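PDB 3OOQ: amidohydrolase from Thermotoga maritima, which probably hydrolyses cyclic amide bonds as a member of the amidohydrolase family, perhaps acting as an allantoinase. Local coordinates for residues D146-P158 with V212-H226. Residues are numbered along the deposited sequence; the frame is centred on the assembly and turned at random.
Sequences DPAGLKMAFGENP and VGEMVLRKKIPARMH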
# COMPACT_ATOMS: atom_id res chain seq x y z
N ASP F 146 38.71 -5.45 20.07
CA ASP F 146 37.30 -5.10 20.04
C ASP F 146 37.04 -4.00 21.05
O ASP F 146 37.38 -4.17 22.23
CB ASP F 146 36.46 -6.31 20.40
CG ASP F 146 35.00 -5.98 20.56
OD1 ASP F 146 34.37 -5.55 19.57
OD2 ASP F 146 34.48 -6.14 21.67
N PRO F 147 36.45 -2.87 20.61
CA PRO F 147 36.13 -2.49 19.22
C PRO F 147 37.39 -2.05 18.47
O PRO F 147 38.36 -1.64 19.11
CB PRO F 147 35.20 -1.28 19.40
CG PRO F 147 35.64 -0.67 20.71
CD PRO F 147 35.99 -1.85 21.58
N ALA F 148 37.38 -2.12 17.15
CA ALA F 148 38.54 -1.75 16.36
C ALA F 148 38.33 -0.50 15.50
O ALA F 148 39.27 0.08 14.98
CB ALA F 148 39.00 -2.92 15.51
N GLY F 149 37.07 -0.09 15.35
CA GLY F 149 36.72 1.02 14.48
C GLY F 149 35.21 1.28 14.46
O GLY F 149 34.43 0.41 14.85
N LEU F 150 34.82 2.48 14.04
CA LEU F 150 33.42 2.81 13.86
C LEU F 150 33.18 3.02 12.36
O LEU F 150 33.72 3.96 11.77
CB LEU F 150 33.02 4.06 14.66
CG LEU F 150 31.54 4.50 14.54
CD1 LEU F 150 30.62 3.35 14.91
CD2 LEU F 150 31.25 5.71 15.42
N LYS F 151 32.38 2.14 11.77
CA LYS F 151 32.06 2.14 10.33
C LYS F 151 31.09 3.26 9.98
O LYS F 151 30.09 3.44 10.67
CB LYS F 151 31.45 0.79 9.94
CG LYS F 151 31.04 0.61 8.47
CD LYS F 151 32.21 0.89 7.49
CE LYS F 151 31.84 0.64 6.03
NZ LYS F 151 31.55 -0.81 5.81
N MSE F 152 31.40 4.00 8.91
CA MSE F 152 30.54 5.06 8.40
C MSE F 152 30.52 4.93 6.89
O MSE F 152 31.40 4.28 6.33
CB MSE F 152 31.05 6.44 8.81
CG MSE F 152 31.09 6.62 10.30
SE MSE F 152 31.91 8.29 10.87
CE MSE F 152 32.75 7.64 12.51
N ALA F 153 29.52 5.53 6.24
CA ALA F 153 29.36 5.38 4.79
C ALA F 153 28.85 6.63 4.12
O ALA F 153 27.98 7.30 4.65
CB ALA F 153 28.42 4.21 4.46
N PHE F 154 29.41 6.89 2.93
CA PHE F 154 29.13 8.04 2.09
C PHE F 154 28.76 7.52 0.72
O PHE F 154 28.89 6.33 0.47
CB PHE F 154 30.40 8.91 1.96
CG PHE F 154 30.81 9.55 3.25
CD1 PHE F 154 31.54 8.83 4.20
CD2 PHE F 154 30.38 10.82 3.56
CE1 PHE F 154 31.87 9.41 5.43
CE2 PHE F 154 30.71 11.40 4.78
CZ PHE F 154 31.46 10.70 5.71
N GLY F 155 28.29 8.42 -0.15
CA GLY F 155 28.03 8.07 -1.54
C GLY F 155 26.66 7.43 -1.73
O GLY F 155 25.72 7.71 -0.98
N GLU F 156 26.55 6.58 -2.75
CA GLU F 156 25.24 6.10 -3.23
C GLU F 156 24.49 5.23 -2.24
O GLU F 156 23.27 5.36 -2.11
CB GLU F 156 25.37 5.34 -4.57
CG GLU F 156 25.84 6.21 -5.75
CD GLU F 156 26.00 5.40 -7.04
OE1 GLU F 156 25.27 4.41 -7.22
OE2 GLU F 156 26.85 5.76 -7.88
N ASN F 157 25.21 4.35 -1.54
CA ASN F 157 24.57 3.33 -0.70
C ASN F 157 23.66 3.91 0.40
O ASN F 157 22.47 3.63 0.41
CB ASN F 157 25.58 2.28 -0.14
CG ASN F 157 26.21 1.42 -1.23
OD1 ASN F 157 25.83 1.50 -2.39
ND2 ASN F 157 27.20 0.60 -0.86
N PRO F 158 24.21 4.77 1.29
CA PRO F 158 23.32 5.30 2.35
C PRO F 158 22.12 6.14 1.85
O PRO F 158 21.03 6.02 2.41
CB PRO F 158 24.26 6.16 3.21
CG PRO F 158 25.45 6.49 2.30
CD PRO F 158 25.60 5.25 1.45
N VAL F 212 30.29 5.28 22.05
CA VAL F 212 31.17 4.92 20.93
C VAL F 212 31.68 6.15 20.20
O VAL F 212 32.82 6.17 19.73
CB VAL F 212 30.48 4.07 19.82
CG1 VAL F 212 31.52 3.15 19.17
CG2 VAL F 212 29.34 3.29 20.35
N GLY F 213 30.80 7.15 20.05
CA GLY F 213 31.19 8.40 19.39
C GLY F 213 32.30 9.07 20.16
O GLY F 213 33.26 9.60 19.58
N GLU F 214 32.18 9.03 21.49
CA GLU F 214 33.19 9.61 22.37
C GLU F 214 34.54 8.88 22.19
O GLU F 214 35.60 9.52 22.13
CB GLU F 214 32.73 9.57 23.83
CG GLU F 214 33.79 10.03 24.84
CD GLU F 214 33.30 10.09 26.29
OE1 GLU F 214 32.15 9.68 26.59
OE2 GLU F 214 34.08 10.55 27.13
N MSE F 215 34.48 7.56 22.05
CA MSE F 215 35.69 6.77 21.78
C MSE F 215 36.42 7.28 20.55
O MSE F 215 37.63 7.46 20.58
CB MSE F 215 35.38 5.29 21.63
CG MSE F 215 35.12 4.59 22.93
SE MSE F 215 34.92 2.69 22.59
CE MSE F 215 32.95 2.49 22.71
N VAL F 216 35.65 7.50 19.49
CA VAL F 216 36.15 8.06 18.24
C VAL F 216 36.72 9.47 18.44
O VAL F 216 37.82 9.76 17.99
CB VAL F 216 35.08 8.05 17.12
CG1 VAL F 216 35.61 8.77 15.85
CG2 VAL F 216 34.69 6.63 16.79
N LEU F 217 35.99 10.34 19.14
CA LEU F 217 36.48 11.71 19.37
C LEU F 217 37.71 11.78 20.27
O LEU F 217 38.53 12.69 20.12
CB LEU F 217 35.37 12.65 19.87
CG LEU F 217 34.22 12.91 18.89
CD1 LEU F 217 33.43 14.13 19.34
CD2 LEU F 217 34.73 13.12 17.46
N ARG F 218 37.84 10.82 21.18
CA ARG F 218 39.03 10.71 22.03
C ARG F 218 40.12 9.93 21.33
O ARG F 218 41.13 9.63 21.93
CB ARG F 218 38.69 10.05 23.37
CG ARG F 218 37.91 10.91 24.33
CD ARG F 218 37.72 10.21 25.67
NE ARG F 218 36.84 10.98 26.54
CZ ARG F 218 37.21 12.04 27.26
NH1 ARG F 218 38.47 12.46 27.25
NH2 ARG F 218 36.31 12.70 27.99
N LYS F 219 39.90 9.60 20.06
CA LYS F 219 40.88 8.87 19.24
C LYS F 219 41.28 7.49 19.77
O LYS F 219 42.36 6.99 19.43
CB LYS F 219 42.12 9.72 18.97
CG LYS F 219 41.83 10.99 18.21
CD LYS F 219 43.14 11.65 17.80
CE LYS F 219 42.92 12.96 17.13
NZ LYS F 219 44.15 13.41 16.43
N LYS F 220 40.42 6.86 20.56
CA LYS F 220 40.69 5.50 21.01
C LYS F 220 40.57 4.53 19.84
O LYS F 220 41.30 3.55 19.77
CB LYS F 220 39.75 5.10 22.14
CG LYS F 220 39.97 5.89 23.42
CD LYS F 220 38.87 5.55 24.44
CE LYS F 220 39.10 6.22 25.80
NZ LYS F 220 40.56 6.23 26.17
N ILE F 221 39.66 4.81 18.91
CA ILE F 221 39.52 3.99 17.71
C ILE F 221 39.28 4.89 16.50
O ILE F 221 38.76 5.99 16.67
CB ILE F 221 38.33 2.96 17.81
CG1 ILE F 221 37.02 3.65 18.19
CG2 ILE F 221 38.71 1.80 18.77
CD1 ILE F 221 35.72 2.75 18.14
N PRO F 222 39.67 4.42 15.30
CA PRO F 222 39.43 5.23 14.11
C PRO F 222 37.99 5.11 13.57
O PRO F 222 37.31 4.11 13.81
CB PRO F 222 40.38 4.61 13.08
CG PRO F 222 40.52 3.17 13.51
CD PRO F 222 40.47 3.21 15.01
N ALA F 223 37.59 6.14 12.83
CA ALA F 223 36.48 6.04 11.90
C ALA F 223 36.94 5.22 10.69
O ALA F 223 38.05 5.41 10.16
CB ALA F 223 36.04 7.43 11.44
N ARG F 224 36.07 4.31 10.26
CA ARG F 224 36.31 3.55 9.06
C ARG F 224 35.28 4.01 8.05
O ARG F 224 34.10 3.66 8.15
CB ARG F 224 36.22 2.05 9.37
CG ARG F 224 37.23 1.54 10.44
CD ARG F 224 38.70 1.71 10.02
NE ARG F 224 38.95 0.97 8.77
CZ ARG F 224 39.44 -0.26 8.69
NH1 ARG F 224 39.81 -0.92 9.78
NH2 ARG F 224 39.56 -0.86 7.50
N MSE F 225 35.72 4.80 7.06
CA MSE F 225 34.82 5.61 6.24
C MSE F 225 34.72 5.15 4.79
O MSE F 225 35.64 5.36 4.00
CB MSE F 225 35.20 7.09 6.32
CG MSE F 225 35.05 7.61 7.73
SE MSE F 225 35.68 9.42 7.99
CE MSE F 225 33.96 10.26 8.30
N HIS F 226 33.58 4.53 4.48
CA HIS F 226 33.28 3.95 3.16
C HIS F 226 33.04 5.09 2.18
O HIS F 226 32.11 5.89 2.38
CB HIS F 226 32.03 3.03 3.30
CG HIS F 226 31.39 2.63 2.01
ND1 HIS F 226 30.64 3.50 1.22
CD2 HIS F 226 31.33 1.43 1.39
CE1 HIS F 226 30.18 2.85 0.16
NE2 HIS F 226 30.59 1.59 0.23
O HOH W 1 40.85 0.15 12.09
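Leu-150 to Ala-153 pair in parallel with Ala-223 to His-226, two neighbouring strands of the TIM-type barrel expected for an amidohydrolase, joined by a largely helical crossover. Five backbone bonds tie them; Arg-224 N to Leu-150 O, at 2.8 Å, is nearly straight. Side chains alternate between two faces. On one, Met-152 and Met-225, both selenomethionines, lie side by side and point the same way. SE of Met-152 rests 3.8 Å from CE of Met-225, and CE of Met-152 presses tightly on Ala-223 CB. Met-225 CE also reaches the Phe-154 ring edge, 3.6 Å from CZ. From the crossover helix, the side chain of Val-216 crosses that of Leu-150 at about a right angle, CG2 touching CB. Helices 172-198 and 230-243 cover this face.

On the other face, Lys-151 is bent at chi2 (55°), which lays CE 3.6 Å from His-226 CB; its NZ goes on to Pro-119 O and His-63. The His-226 ring also meets His-228 and His-251. With an alanine here, a gap is likely to open beside Ala-153 and Asn-157, and Phe-154 O would lose its weak ND1 donor. That ND1 lies 3.4 Å from Phe-154 O, with the oxygen in the ring plane.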